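PDB 6JXG: beta-glucosidase from Chaetomella raphigera, which probably hydrolyses terminal, non-reducing beta-D-glucosyl residues with release of beta-D-glucose, as a family 3 glycoside hydrolase acting in cellulose degradation. Local coordinates for residues L107-G112 / E125-D130; G112-I117 / G159-T164; P118-N123 / T542-G547; M381-G386 / T437-E442. One frame throughout, in Å; residues are numbered along the deposited sequence.

Interaction 1. Residues L107-G112 / E125-D130; sequences LGPVAG and EGFSPD
V110 and G126 bring the two backbones together, their CA atoms 4.8 Å apart, as a meeting of irregular loops and not of strands. Main chain touches main chain directly through a CA-H...O contact from G126 CA to V110 O (3.5 Å); the polar links run through water. Water 1 donates to V110 O at 2.7 Å and accepts from F127 N, while water 2 accepts from V110 N and donates to E125 O at 2.6 Å. Both polar backbone atoms of V110 are thereby satisfied in a buried place. Its isopropyl group packs against E125 and G126: CG1, anti to the backbone N (chi1 174°), leans on G126 CA, and CG2 packs 4.0 Å from E125 CB. Both segments belong to the long loop that leaves strand 105-106 of the TIM-barrel domain and ends at helix 131-147, whose N-cap is D130. Just ahead of that cap, S128 OG accepts from D130 N in an ST turn. P109, preceded by a cis peptide, sets its CB 3.7 Å from F127 CE2, and both side chains also pack on helix 131-147. Water 2 lies 3.2 Å above one face of the F127 ring, toward its rim. With an alanine at F127, P109 would probably lose this apolar neighbour and a gap would open against the helix. The polar end of E125 turns to R122, its OE2 forming a salt bridge with R122 NE.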
loop_
_atom_site.group_PDB
_atom_site.type_symbol
_atom_site.label_atom_id
_atom_site.label_comp_id
_atom_site.label_asym_id
_atom_site.label_seq_id
_atom_site.Cartn_x
_atom_site.Cartn_y
_atom_site.Cartn_z
ATOM N N LEU A 107 8.890 5.487 -7.881
ATOM C CA LEU A 107 9.145 4.158 -7.308
ATOM C C LEU A 107 8.005 3.770 -6.357
ATOM O O LEU A 107 8.155 3.831 -5.123
ATOM C CB LEU A 107 10.545 4.138 -6.621
ATOM C CG LEU A 107 11.684 4.372 -7.638
ATOM C CD1 LEU A 107 12.995 4.472 -6.906
ATOM C CD2 LEU A 107 11.749 3.313 -8.739
ATOM N N GLY A 108 6.858 3.438 -6.940
ATOM C CA GLY A 108 5.732 2.814 -6.220
ATOM C C GLY A 108 4.653 2.478 -7.272
ATOM O O GLY A 108 4.767 2.858 -8.455
ATOM N N PRO A 109 3.563 1.850 -6.858
ATOM C CA PRO A 109 3.191 1.538 -5.527
ATOM C C PRO A 109 3.739 0.164 -5.033
ATOM O O PRO A 109 4.485 -0.484 -5.692
ATOM C CB PRO A 109 1.677 1.535 -5.573
ATOM C CG PRO A 109 1.338 0.990 -6.968
ATOM C CD PRO A 109 2.533 1.432 -7.821
ATOM N N VAL A 110 3.397 -0.163 -3.791
ATOM C CA VAL A 110 3.970 -1.298 -3.095
ATOM C C VAL A 110 2.999 -2.458 -2.983
ATOM O O VAL A 110 1.990 -2.375 -2.260
ATOM C CB VAL A 110 4.458 -0.844 -1.695
ATOM C CG1 VAL A 110 4.917 -2.044 -0.891
ATOM C CG2 VAL A 110 5.589 0.205 -1.787
ATOM N N ALA A 111 3.277 -3.515 -3.747
ATOM C CA ALA A 111 2.577 -4.818 -3.653
ATOM C C ALA A 111 3.224 -5.850 -2.740
ATOM O O ALA A 111 2.606 -6.895 -2.474
ATOM C CB ALA A 111 2.460 -5.467 -5.008
ATOM N N GLY A 112 4.479 -5.613 -2.353
ATOM C CA GLY A 112 5.305 -6.559 -1.542
ATOM C C GLY A 112 6.210 -5.667 -0.679
ATOM O O GLY A 112 7.051 -4.913 -1.177
ATOM N N GLU A 125 3.339 1.153 3.846
ATOM C CA GLU A 125 3.539 1.614 2.487
ATOM C C GLU A 125 2.647 0.901 1.473
ATOM O O GLU A 125 2.385 1.428 0.356
ATOM C CB GLU A 125 4.987 1.352 2.031
ATOM C CG GLU A 125 6.110 1.976 2.845
ATOM C CD GLU A 125 7.391 2.162 2.059
ATOM O OE1 GLU A 125 7.370 2.796 0.956
ATOM O OE2 GLU A 125 8.461 1.721 2.548
ATOM N N GLY A 126 2.200 -0.295 1.857
ATOM C CA GLY A 126 1.443 -1.181 1.012
ATOM C C GLY A 126 -0.074 -1.055 1.122
ATOM O O GLY A 126 -0.585 -0.067 1.586
ATOM N N PHE A 127 -0.762 -2.108 0.635
ATOM C CA PHE A 127 -2.180 -2.090 0.356
ATOM C C PHE A 127 -2.925 -3.284 0.969
ATOM O O PHE A 127 -3.918 -3.791 0.418
ATOM C CB PHE A 127 -2.425 -2.073 -1.166
ATOM C CG PHE A 127 -2.106 -0.761 -1.830
ATOM C CD1 PHE A 127 -2.499 0.489 -1.253
ATOM C CD2 PHE A 127 -1.558 -0.766 -3.104
ATOM C CE1 PHE A 127 -2.277 1.674 -1.938
ATOM C CE2 PHE A 127 -1.327 0.447 -3.779
ATOM C CZ PHE A 127 -1.670 1.627 -3.211
ATOM N N SER A 128 -2.407 -3.750 2.090
ATOM C CA SER A 128 -3.055 -4.795 2.963
ATOM C C SER A 128 -2.640 -6.226 2.695
ATOM O O SER A 128 -2.266 -6.587 1.593
ATOM C CB SER A 128 -4.570 -4.694 2.984
ATOM O OG SER A 128 -5.180 -5.506 2.034
ATOM N N PRO A 129 -2.793 -7.087 3.716
ATOM C CA PRO A 129 -2.565 -8.516 3.554
ATOM C C PRO A 129 -3.720 -9.292 2.912
ATOM O O PRO A 129 -3.640 -10.520 2.800
ATOM C CB PRO A 129 -2.335 -9.015 5.007
ATOM C CG PRO A 129 -3.120 -8.087 5.820
ATOM C CD PRO A 129 -2.931 -6.729 5.144
ATOM N N ASP A 130 -4.722 -8.585 2.385
ATOM C CA ASP A 130 -5.714 -9.180 1.507
ATOM C C ASP A 130 -5.360 -8.975 0.039
ATOM O O ASP A 130 -5.244 -7.850 -0.445
ATOM C CB ASP A 130 -7.095 -8.590 1.719
ATOM C CG ASP A 130 -8.110 -9.298 0.868
ATOM O OD1 ASP A 130 -8.477 -10.446 1.286
ATOM O OD2 ASP A 130 -8.475 -8.767 -0.216
HETATM O O HOH W 1 1.291 -4.150 -0.316
HETATM O O HOH W 2 1.397 1.328 -2.085
#

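Interaction 2. Residues G112-I117 / G159-T164; sequences GPIGKI and GNEQET
N160 is the first residue of its segment to press on the other: at the centre of an inverse gamma turn, it points its carbonyl at the P113 ring, with N160 O 3.3 Å from P113 CB. The next residue, E161, carries the contact. Its chain folds at chi2 (-73°), which brings the carboxylate up to the backbone of 113-116, where it grips three successive amides. E161 OE2 takes I114 N on its syn lone pair at 2.9 Å, a fairly straight bond (160°). E161 OE1 takes G115 N at 3.1 Å, again on the syn side, and K116 N at 3.2 Å from 35° above the carboxylate plane. Water 3 adds a fourth bond, donating to E161 OE1 (2.8 Å) as well as to E161 O and accepting from I117 N. So many donors would be expected to favour the charged carboxylate and to fix its rotation. The two segments are loops that follow neighbouring parallel strands of the TIM-barrel domain, 105-106 and 151-157, and the buried glutamate ties one to the other. G115 has a positive phi that suits glycine, and K116 sends its amine away to D549 and E553. Farther along, I117 CD1 rests near both E161 O and Q162 OE1, the latter at 3.8 Å. Q162 NE2 donates an almost straight hydrogen bond to T164 O (3.0 Å), and also donates to V545 O. E163 and T164 then lead toward the C-terminal domain, where both bond to D453.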
loop_
_atom_site.group_PDB
_atom_site.type_symbol
_atom_site.label_atom_id
_atom_site.label_comp_id
_atom_site.label_asym_id
_atom_site.label_seq_id
_atom_site.Cartn_x
_atom_site.Cartn_y
_atom_site.Cartn_z
ATOM N N GLY A 112 4.479 -5.613 -2.353
ATOM C CA GLY A 112 5.305 -6.559 -1.542
ATOM C C GLY A 112 6.210 -5.667 -0.679
ATOM O O GLY A 112 7.051 -4.913 -1.177
ATOM N N PRO A 113 6.080 -5.742 0.641
ATOM C CA PRO A 113 5.268 -6.657 1.425
ATOM C C PRO A 113 3.735 -6.394 1.313
ATOM O O PRO A 113 3.273 -5.214 1.149
ATOM C CB PRO A 113 5.704 -6.343 2.819
ATOM C CG PRO A 113 6.057 -4.858 2.792
ATOM C CD PRO A 113 6.762 -4.730 1.482
ATOM N N ILE A 114 2.955 -7.454 1.440
ATOM C CA ILE A 114 1.510 -7.308 1.639
ATOM C C ILE A 114 1.234 -7.036 3.123
ATOM O O ILE A 114 0.225 -6.408 3.470
ATOM C CB ILE A 114 0.676 -8.516 1.139
ATOM C CG1 ILE A 114 0.886 -9.771 1.994
ATOM C CG2 ILE A 114 0.919 -8.835 -0.353
ATOM C CD1 ILE A 114 -0.041 -10.950 1.558
ATOM N N GLY A 115 2.135 -7.499 4.017
ATOM C CA GLY A 115 1.985 -7.324 5.442
ATOM C C GLY A 115 1.444 -8.551 6.197
ATOM O O GLY A 115 0.721 -8.379 7.134
ATOM N N LYS A 116 1.859 -9.759 5.781
ATOM C CA LYS A 116 1.516 -11.021 6.426
ATOM C C LYS A 116 1.955 -11.063 7.902
ATOM O O LYS A 116 1.315 -11.781 8.721
ATOM C CB LYS A 116 2.140 -12.220 5.672
ATOM C CG LYS A 116 2.932 -13.179 6.587
ATOM C CD LYS A 116 4.035 -13.750 5.858
ATOM C CE LYS A 116 5.320 -14.039 6.531
ATOM N NZ LYS A 116 5.448 -15.325 7.208
ATOM N N ILE A 117 3.005 -10.309 8.221
ATOM C CA ILE A 117 3.539 -10.185 9.608
ATOM C C ILE A 117 3.169 -8.828 10.141
ATOM O O ILE A 117 3.670 -7.791 9.658
ATOM C CB ILE A 117 5.073 -10.390 9.695
ATOM C CG1 ILE A 117 5.467 -11.749 9.127
ATOM C CG2 ILE A 117 5.566 -10.143 11.113
ATOM C CD1 ILE A 117 6.925 -11.895 8.834
ATOM N N GLY A 159 8.364 -11.521 -1.565
ATOM C CA GLY A 159 8.647 -12.168 -0.280
ATOM C C GLY A 159 9.456 -11.363 0.700
ATOM O O GLY A 159 10.009 -11.934 1.641
ATOM N N ASN A 160 9.525 -10.030 0.532
ATOM C CA ASN A 160 10.227 -9.147 1.514
ATOM C C ASN A 160 9.212 -8.709 2.557
ATOM O O ASN A 160 8.752 -7.579 2.597
ATOM C CB ASN A 160 10.841 -8.002 0.755
ATOM C CG ASN A 160 11.528 -6.985 1.619
ATOM O OD1 ASN A 160 12.003 -7.291 2.748
ATOM N ND2 ASN A 160 11.635 -5.792 1.091
ATOM N N GLU A 161 8.808 -9.674 3.371
ATOM C CA GLU A 161 7.713 -9.500 4.335
ATOM C C GLU A 161 8.223 -9.042 5.710
ATOM O O GLU A 161 7.431 -8.931 6.620
ATOM C CB GLU A 161 6.853 -10.767 4.383
ATOM C CG GLU A 161 6.131 -11.036 3.050
ATOM C CD GLU A 161 4.973 -10.047 2.809
ATOM O OE1 GLU A 161 4.423 -9.549 3.853
ATOM O OE2 GLU A 161 4.621 -9.796 1.584
ATOM N N GLN A 162 9.541 -8.897 5.867
ATOM C CA GLN A 162 10.117 -8.276 7.089
ATOM C C GLN A 162 11.397 -7.538 6.771
ATOM O O GLN A 162 12.119 -7.889 5.843
ATOM C CB GLN A 162 10.368 -9.304 8.202
ATOM C CG GLN A 162 11.406 -10.383 7.793
ATOM C CD GLN A 162 11.610 -11.391 8.923
ATOM O OE1 GLN A 162 10.642 -12.026 9.377
ATOM N NE2 GLN A 162 12.822 -11.458 9.439
ATOM N N GLU A 163 11.705 -6.528 7.596
ATOM C CA GLU A 163 12.910 -5.729 7.432
ATOM C C GLU A 163 14.141 -6.381 8.095
ATOM O O GLU A 163 15.270 -6.250 7.622
ATOM C CB GLU A 163 12.713 -4.341 8.030
ATOM C CG GLU A 163 11.707 -3.547 7.216
ATOM C CD GLU A 163 12.162 -3.460 5.787
ATOM O OE1 GLU A 163 13.093 -2.660 5.486
ATOM O OE2 GLU A 163 11.628 -4.247 4.947
ATOM N N THR A 164 13.885 -7.108 9.175
ATOM C CA THR A 164 14.921 -7.858 9.862
ATOM C C THR A 164 15.624 -8.857 8.925
ATOM O O THR A 164 15.005 -9.782 8.310
ATOM C CB THR A 164 14.350 -8.560 11.102
ATOM O OG1 THR A 164 13.780 -7.590 12.006
ATOM C CG2 THR A 164 15.496 -9.333 11.865
HETATM O O HOH W 3 4.793 -8.776 6.480
#

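Interaction 3. Residues P118-N123 / T542-G547; sequences PEAGRN and TAIVPG
Apolar contact centres on I544, which reaches A120 and E119 with the two outer carbons of its longer branch. I544 CG1 lies anti to its own carbonyl carbon (chi1 -58°), which carries that branch across: CG1 packs 3.9 Å from E119 CB, and CD1 ends 4.0 Å from A120 CA and 4.1 Å from A120 CB. P118 and T542 meet differently, ring methylene against hydroxyl, with P118 CD 3.4 Å from T542 OG1. That hydroxyl has its main partner in K116 O, two residues before P118, so T542 also holds the backbone just ahead of the 118-123 segment. The polar link across the contact is made by water. Water 4 is hydrogen-bonded to E119 OE2 at 2.6 Å and to T542 O at 2.8 Å, bridging a side chain of one segment to the backbone of the other. The bend of E119 at chi2 (87°) turns its carboxylate toward the T542-A543 backbone, and E119 OE1 comes within 4.2 Å of A543 CA. Past this point the type I turn from A120 to N123 carries the chain away; R122, within it, forms a salt bridge with E125, and G121 N bonds to D453 OD1. The contact joins a loop of the TIM-barrel domain to one of the C-terminal domain, the two domains that face each other in family 3 glycosidases. With I544 supplying the apolar contact, and the polar link between E119 and T542 carried by a water, this part of the interface is a light, partly hydrated touch and not a tightly interlocked core.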
loop_
_atom_site.group_PDB
_atom_site.type_symbol
_atom_site.label_atom_id
_atom_site.label_comp_id
_atom_site.label_asym_id
_atom_site.label_seq_id
_atom_site.Cartn_x
_atom_site.Cartn_y
_atom_site.Cartn_z
ATOM N N PRO A 118 2.281 -8.796 11.142
ATOM C CA PRO A 118 1.721 -7.482 11.539
ATOM C C PRO A 118 2.771 -6.456 12.048
ATOM O O PRO A 118 2.569 -5.217 11.919
ATOM C CB PRO A 118 0.696 -7.847 12.602
ATOM C CG PRO A 118 1.094 -9.200 13.067
ATOM C CD PRO A 118 1.777 -9.916 11.955
ATOM N N GLU A 119 3.871 -6.967 12.583
ATOM C CA GLU A 119 4.945 -6.144 13.085
ATOM C C GLU A 119 5.846 -5.575 11.988
ATOM O O GLU A 119 6.671 -4.696 12.253
ATOM C CB GLU A 119 5.894 -6.945 14.008
ATOM C CG GLU A 119 5.225 -7.422 15.300
ATOM C CD GLU A 119 4.511 -8.775 15.179
ATOM O OE1 GLU A 119 4.353 -9.319 14.058
ATOM O OE2 GLU A 119 4.040 -9.293 16.278
ATOM N N ALA A 120 5.812 -6.151 10.818
ATOM C CA ALA A 120 6.804 -5.810 9.829
ATOM C C ALA A 120 6.795 -4.333 9.426
ATOM O O ALA A 120 5.762 -3.632 9.389
ATOM C CB ALA A 120 6.750 -6.758 8.648
ATOM N N GLY A 121 7.991 -3.790 9.243
ATOM C CA GLY A 121 8.128 -2.336 9.360
ATOM C C GLY A 121 7.637 -1.471 8.194
ATOM O O GLY A 121 7.452 -0.269 8.382
ATOM N N ARG A 122 7.461 -2.068 7.010
ATOM C CA ARG A 122 7.065 -1.284 5.832
ATOM C C ARG A 122 5.625 -1.527 5.374
ATOM O O ARG A 122 5.205 -1.065 4.303
ATOM C CB ARG A 122 8.017 -1.586 4.704
ATOM C CG ARG A 122 9.434 -1.135 5.012
ATOM C CD ARG A 122 10.338 -1.483 3.832
ATOM N NE ARG A 122 10.130 -0.460 2.762
ATOM C CZ ARG A 122 10.857 -0.367 1.647
ATOM N NH1 ARG A 122 11.802 -1.258 1.393
ATOM N NH2 ARG A 122 10.619 0.608 0.782
ATOM N N ASN A 123 4.847 -2.193 6.188
ATOM C CA ASN A 123 3.507 -2.623 5.730
ATOM C C ASN A 123 2.567 -1.467 5.424
ATOM O O ASN A 123 1.798 -1.522 4.511
ATOM C CB ASN A 123 2.853 -3.588 6.746
ATOM C CG ASN A 123 3.620 -4.865 6.922
ATOM O OD1 ASN A 123 4.465 -5.197 6.128
ATOM N ND2 ASN A 123 3.249 -5.639 7.942
ATOM N N THR A 542 1.669 -15.461 12.826
ATOM C CA THR A 542 2.911 -15.025 12.133
ATOM C C THR A 542 3.654 -14.101 13.053
ATOM O O THR A 542 3.071 -13.467 13.963
ATOM C CB THR A 542 2.643 -14.268 10.866
ATOM O OG1 THR A 542 1.707 -13.203 11.121
ATOM C CG2 THR A 542 2.064 -15.150 9.831
ATOM N N ALA A 543 4.949 -14.001 12.783
ATOM C CA ALA A 543 5.853 -13.158 13.558
ATOM C C ALA A 543 7.165 -12.941 12.761
ATOM O O ALA A 543 7.467 -13.667 11.782
ATOM C CB ALA A 543 6.120 -13.864 14.888
ATOM N N ILE A 544 7.926 -11.959 13.188
ATOM C CA ILE A 544 9.272 -11.706 12.669
ATOM C C ILE A 544 10.155 -12.903 12.978
ATOM O O ILE A 544 10.276 -13.314 14.128
ATOM C CB ILE A 544 9.881 -10.446 13.280
ATOM C CG1 ILE A 544 8.968 -9.206 13.009
ATOM C CG2 ILE A 544 11.304 -10.233 12.774
ATOM C CD1 ILE A 544 8.832 -8.808 11.531
ATOM N N VAL A 545 10.781 -13.443 11.966
ATOM C CA VAL A 545 11.605 -14.651 12.100
ATOM C C VAL A 545 13.106 -14.276 12.205
ATOM O O VAL A 545 13.544 -13.270 11.626
ATOM C CB VAL A 545 11.232 -15.393 10.825
ATOM C CG1 VAL A 545 12.194 -15.413 9.685
ATOM C CG2 VAL A 545 10.084 -16.320 10.906
ATOM N N PRO A 546 13.919 -15.105 12.888
ATOM C CA PRO A 546 15.354 -14.774 13.007
ATOM C C PRO A 546 16.227 -15.343 11.922
ATOM O O PRO A 546 17.439 -15.137 11.966
ATOM C CB PRO A 546 15.776 -15.447 14.354
ATOM C CG PRO A 546 14.807 -16.569 14.507
ATOM C CD PRO A 546 13.520 -16.215 13.769
ATOM N N GLY A 547 15.681 -16.089 10.977
ATOM C CA GLY A 547 16.486 -16.778 9.954
ATOM C C GLY A 547 15.681 -16.803 8.642
ATOM O O GLY A 547 15.158 -15.745 8.207
HETATM O O HOH W 4 2.834 -11.572 16.034
#

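Interaction 4. Residues M381-G386 / T437-E442; sequences MGWGSG and TADSGE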
loop_
_atom_site.group_PDB
_atom_site.type_symbol
_atom_site.label_atom_id
_atom_site.label_comp_id
_atom_site.label_asym_id
_atom_site.label_seq_id
_atom_site.Cartn_x
_atom_site.Cartn_y
_atom_site.Cartn_z
ATOM N N MET A 381 3.274 9.597 8.793
ATOM C CA MET A 381 4.087 8.862 7.824
ATOM C C MET A 381 5.010 7.942 8.702
ATOM O O MET A 381 5.539 8.432 9.728
ATOM C CB MET A 381 4.940 9.950 7.156
ATOM C CG MET A 381 5.603 9.501 5.976
ATOM S SD MET A 381 6.345 10.703 5.042
ATOM C CE MET A 381 5.042 11.854 4.649
ATOM N N GLY A 382 5.228 6.711 8.304
ATOM C CA GLY A 382 6.399 5.926 8.751
ATOM C C GLY A 382 7.763 6.344 8.190
ATOM O O GLY A 382 7.909 7.396 7.611
ATOM N N TRP A 383 8.827 5.583 8.471
ATOM C CA TRP A 383 10.157 6.069 8.081
ATOM C C TRP A 383 10.775 5.226 6.979
ATOM O O TRP A 383 10.364 4.098 6.720
ATOM C CB TRP A 383 11.137 6.122 9.254
ATOM C CG TRP A 383 11.549 4.854 9.830
ATOM C CD1 TRP A 383 12.447 3.976 9.314
ATOM C CD2 TRP A 383 11.167 4.305 11.125
ATOM N NE1 TRP A 383 12.648 2.929 10.184
ATOM C CE2 TRP A 383 11.856 3.074 11.277
ATOM C CE3 TRP A 383 10.300 4.713 12.127
ATOM C CZ2 TRP A 383 11.711 2.254 12.413
ATOM C CZ3 TRP A 383 10.192 3.903 13.304
ATOM C CH2 TRP A 383 10.879 2.684 13.408
ATOM N N GLY A 384 11.783 5.815 6.356
ATOM C CA GLY A 384 12.539 5.138 5.300
ATOM C C GLY A 384 12.455 5.838 3.970
ATOM O O GLY A 384 12.283 7.042 3.928
ATOM N N SER A 385 12.569 5.058 2.883
ATOM C CA SER A 385 12.558 5.584 1.543
ATOM C C SER A 385 11.189 5.970 1.059
ATOM O O SER A 385 11.067 6.800 0.167
ATOM C CB SER A 385 13.140 4.559 0.569
ATOM O OG SER A 385 12.224 3.479 0.518
ATOM N N GLY A 386 10.145 5.397 1.666
ATOM C CA GLY A 386 8.729 5.671 1.273
ATOM C C GLY A 386 8.125 6.926 1.901
ATOM O O GLY A 386 6.991 6.895 2.445
ATOM N N THR A 437 0.171 6.683 19.401
ATOM C CA THR A 437 0.774 6.223 18.116
ATOM C C THR A 437 1.425 4.858 18.143
ATOM O O THR A 437 1.683 4.259 19.195
ATOM C CB THR A 437 1.887 7.208 17.672
ATOM O OG1 THR A 437 2.875 7.277 18.715
ATOM C CG2 THR A 437 1.328 8.577 17.439
ATOM N N ALA A 438 1.712 4.346 16.954
ATOM C CA ALA A 438 2.690 3.311 16.791
ATOM C C ALA A 438 3.363 3.484 15.425
ATOM O O ALA A 438 2.679 3.749 14.458
ATOM C CB ALA A 438 2.089 1.918 16.934
ATOM N N ASP A 439 4.692 3.345 15.369
ATOM C CA ASP A 439 5.438 3.671 14.184
ATOM C C ASP A 439 6.347 2.543 13.771
ATOM O O ASP A 439 6.596 1.606 14.513
ATOM C CB ASP A 439 6.224 4.999 14.444
ATOM C CG ASP A 439 6.674 5.721 13.213
ATOM O OD1 ASP A 439 6.263 5.353 12.071
ATOM O OD2 ASP A 439 7.471 6.727 13.421
ATOM N N SER A 440 6.849 2.638 12.544
ATOM C CA SER A 440 7.813 1.665 12.044
ATOM C C SER A 440 8.299 2.201 10.696
ATOM O O SER A 440 7.808 3.200 10.178
ATOM C CB SER A 440 7.171 0.252 11.914
ATOM O OG SER A 440 6.221 0.119 10.850
ATOM N N GLY A 441 9.212 1.469 10.111
ATOM C CA GLY A 441 9.829 1.877 8.868
ATOM C C GLY A 441 10.782 0.884 8.276
ATOM O O GLY A 441 10.879 -0.283 8.696
ATOM N N GLU A 442 11.461 1.353 7.236
ATOM C CA GLU A 442 12.410 0.581 6.531
ATOM C C GLU A 442 13.634 0.230 7.403
ATOM O O GLU A 442 14.066 0.997 8.264
ATOM C CB GLU A 442 12.837 1.356 5.251
ATOM C CG GLU A 442 13.693 0.529 4.326
ATOM C CD GLU A 442 13.968 1.213 2.982
ATOM O OE1 GLU A 442 14.783 0.654 2.210
ATOM O OE2 GLU A 442 13.249 2.167 2.651
#
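W383 and G441 form a single beta bridge between chains that run the same way. W383 N donates to S440 O at 3.1 Å, and E442 N returns a bond to W383 O at 3.0 Å. The indole, its CG between the backbone N and the carbonyl carbon (chi1 67°), folds back over the partner chain and lies flat on the S440-G441 peptide, with G441 N 3.3 Å above the middle of the ring. A side chain on G441 would probably run into that ring. At the indole edge NE1 donates to E442 O (3.1 Å, 137°), the acceptor lying near the ring plane, and D439 OD2 sits 3.7 Å from CE3 at another part of the rim. With a leucine in place of W383, E442 O would be likely to lose this donor and the peptide its flat cover. Beyond the bridge the extended E442 side chain reaches S385: OE2 accepts the hydroxyl OG at 2.7 Å on its syn side and S385 N at 3.0 Å on the anti side. In the next shell R166 pairs with E442 OE1, and the main partner of S440 OG is G121 O of the barrel domain. T437 and A438 end strand 431-438, an inner strand of the C-terminal domain's six-stranded sheet, and D439-E442 continue as loop; 381-386 lies in the loop between the adjacent parallel strand 351-355 and helix 396-406.

Overall arrangement
Interactions 1, 2 and 3 follow one long loop, from the end of strand 105-106 to helix 131-147. Interaction 1 closes it on itself, interaction 2 (centre about 10 Å away, sharing G112) binds it to the loop after strand 151-157, and interaction 3, its centre about 6 Å from that of interaction 2, meets the C-terminal domain. Along the chain the three alternate; interaction 4, wholly within the C-terminal domain, falls between the two halves of interaction 3. Its centre is about 14 Å from each of the others, yet G121 O bonds to S440 OG. The barrel loop thus meets the C-terminal domain at interaction 3 and again beside interaction 4, among other points, joining the two domains.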